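Local coordinates for protein Exo-1,3/1,4-beta-glucanase (Pseudoalteromonas sp., PDB 3RRX) that probably hydrolyses beta-1,3- and beta-1,4-linked glucans from the chain end, as an exo-acting glucanase of glycoside hydrolase family 3, at residues I410-R415 with L564-Q569. The protein carries 1 engineered substitution. Sequence-based numbering, arbitrary orientation.
Sequences IKASSR and LLTNKQ
The carbonyl of Ile410 is flanked by the 564-569 segment on both faces. Above its plane stand the backbone N and methyl CG2 of Thr566; below it, Leu565 CD2 lies 3.9 Å from Ile410 O. Almost in the plane, in front of the oxygen, Leu565 CA makes a CA-H...O contact with Ile410 O at 3.4 Å. Thr566 N donates to Ile410 O (2.9 Å) from 37° outside the carbonyl plane, off the lone-pair directions. Ile410 N returns a bond of 2.8 Å to Leu564 O, completing a single parallel-type bridge between Ile410 and Leu565.

Thr566 OG1 sits between its own backbone N and carbonyl carbon (chi1 66°), a rotation that presents it to Ala412. Thr566 OG1 accepts from Ala412 N at 3.1 Å (158° at the hydrogen) and donates to Asn567 O at 2.8 Å, in the carbonyl plane on a lone pair. A valine here would probably leave Ala412 N without its acceptor and Asn567 O without this donor. The type I turn 411-414 is closed by Ser414 N on Lys411 O, and Ser414 OG adds a second bond to that oxygen from the same face.

Leu565 also packs on Leu457 of helix 453-463, and Ile410 on Val526. The contact thus ties the loop entering strand 415-419 to the end of helix 558-564, within the alpha/beta sandwich of the family 3 C-terminal domain.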
loop_
_atom_site.group_PDB
_atom_site.type_symbol
_atom_site.label_atom_id
_atom_site.label_comp_id
_atom_site.label_asym_id
_atom_site.label_seq_id
_atom_site.Cartn_x
_atom_site.Cartn_y
_atom_site.Cartn_z
ATOM N N ILE A 410 30.862 6.401 1.964
ATOM C CA ILE A 410 31.860 6.658 0.940
ATOM C C ILE A 410 32.110 8.151 0.816
ATOM O O ILE A 410 31.164 8.933 0.754
ATOM C CB ILE A 410 31.373 6.141 -0.422
ATOM C CG1 ILE A 410 31.261 4.620 -0.404
ATOM C CG2 ILE A 410 32.295 6.625 -1.552
ATOM C CD1 ILE A 410 30.311 4.076 -1.448
ATOM N N LYS A 411 33.380 8.547 0.779
ATOM C CA LYS A 411 33.731 9.944 0.519
ATOM C C LYS A 411 33.083 10.443 -0.770
ATOM O O LYS A 411 33.284 9.861 -1.831
ATOM C CB LYS A 411 35.250 10.104 0.407
ATOM C CG LYS A 411 35.999 9.938 1.714
ATOM C CD LYS A 411 35.705 11.086 2.665
ATOM C CE LYS A 411 36.513 10.962 3.954
ATOM N NZ LYS A 411 37.976 11.172 3.727
ATOM N N ALA A 412 32.320 11.528 -0.677
ATOM C CA ALA A 412 31.606 12.060 -1.838
ATOM C C ALA A 412 32.560 12.560 -2.921
ATOM O O ALA A 412 32.189 12.656 -4.094
ATOM C CB ALA A 412 30.641 13.169 -1.411
ATOM N N SER A 413 33.795 12.864 -2.528
ATOM C CA SER A 413 34.793 13.363 -3.471
ATOM C C SER A 413 35.545 12.242 -4.184
ATOM O O SER A 413 36.488 12.502 -4.927
ATOM C CB SER A 413 35.792 14.272 -2.753
ATOM O OG SER A 413 36.417 13.585 -1.680
ATOM N N SER A 414 35.122 11.000 -3.969
ATOM C CA SER A 414 35.791 9.851 -4.576
ATOM C C SER A 414 35.436 9.705 -6.050
ATOM O O SER A 414 34.579 10.421 -6.574
ATOM C CB SER A 414 35.389 8.550 -3.864
ATOM O OG SER A 414 35.640 8.607 -2.474
ATOM N N ARG A 415 36.080 8.745 -6.704
ATOM C CA ARG A 415 35.671 8.320 -8.037
ATOM C C ARG A 415 34.805 7.071 -7.907
ATOM O O ARG A 415 35.272 6.016 -7.453
ATOM C CB ARG A 415 36.878 8.025 -8.920
ATOM C CG ARG A 415 36.506 7.567 -10.320
ATOM C CD ARG A 415 37.742 7.225 -11.137
ATOM N NE ARG A 415 38.757 8.273 -11.053
ATOM C CZ ARG A 415 38.873 9.276 -11.915
ATOM N NH1 ARG A 415 38.035 9.379 -12.940
ATOM N NH2 ARG A 415 39.832 10.179 -11.755
ATOM N N LEU A 564 24.485 6.870 2.241
ATOM C CA LEU A 564 25.676 6.155 1.780
ATOM C C LEU A 564 26.907 7.045 1.604
ATOM O O LEU A 564 28.035 6.568 1.729
ATOM C CB LEU A 564 25.397 5.413 0.466
ATOM C CG LEU A 564 24.842 3.988 0.594
ATOM C CD1 LEU A 564 23.536 3.961 1.394
ATOM C CD2 LEU A 564 24.647 3.389 -0.794
ATOM N N LEU A 565 26.690 8.323 1.297
ATOM C CA LEU A 565 27.801 9.250 1.031
ATOM C C LEU A 565 28.096 10.159 2.219
ATOM O O LEU A 565 27.195 10.497 2.974
ATOM C CB LEU A 565 27.480 10.138 -0.173
ATOM C CG LEU A 565 27.207 9.486 -1.533
ATOM C CD1 LEU A 565 27.038 10.569 -2.606
ATOM C CD2 LEU A 565 28.342 8.556 -1.909
ATOM N N THR A 566 29.353 10.572 2.373
ATOM C CA THR A 566 29.676 11.652 3.301
ATOM C C THR A 566 29.188 12.960 2.688
ATOM O O THR A 566 28.784 12.993 1.524
ATOM C CB THR A 566 31.198 11.797 3.512
ATOM O OG1 THR A 566 31.808 12.230 2.287
ATOM C CG2 THR A 566 31.831 10.479 3.967
ATOM N N ASN A 567 29.225 14.040 3.464
ATOM C CA ASN A 567 29.064 15.372 2.886
ATOM C C ASN A 567 30.367 15.814 2.211
ATOM O O ASN A 567 31.314 15.027 2.114
ATOM C CB ASN A 567 28.612 16.388 3.942
ATOM C CG ASN A 567 29.625 16.564 5.064
ATOM O OD1 ASN A 567 30.823 16.323 4.889
ATOM N ND2 ASN A 567 29.141 16.990 6.228
ATOM N N LYS A 568 30.416 17.063 1.750
ATOM C CA LYS A 568 31.588 17.578 1.037
ATOM C C LYS A 568 32.856 17.539 1.878
ATOM O O LYS A 568 33.940 17.269 1.363
ATOM C CB LYS A 568 31.357 19.015 0.563
ATOM C CG LYS A 568 30.180 19.194 -0.366
ATOM C CD LYS A 568 30.173 20.591 -0.976
ATOM C CE LYS A 568 30.086 21.672 0.094
ATOM N NZ LYS A 568 30.063 23.044 -0.503
ATOM N N GLN A 569 32.718 17.819 3.171
ATOM C CA GLN A 569 33.861 17.839 4.080
ATOM C C GLN A 569 34.342 16.439 4.467
ATOM O O GLN A 569 35.331 16.296 5.186
ATOM C CB GLN A 569 33.528 18.639 5.341
ATOM C CG GLN A 569 33.350 20.130 5.108
ATOM C CD GLN A 569 32.055 20.461 4.398
ATOM O OE1 GLN A 569 31.049 19.768 4.560
ATOM N NE2 GLN A 569 32.071 21.527 3.604
HETATM O O HOH W 1 34.174 14.285 0.342
#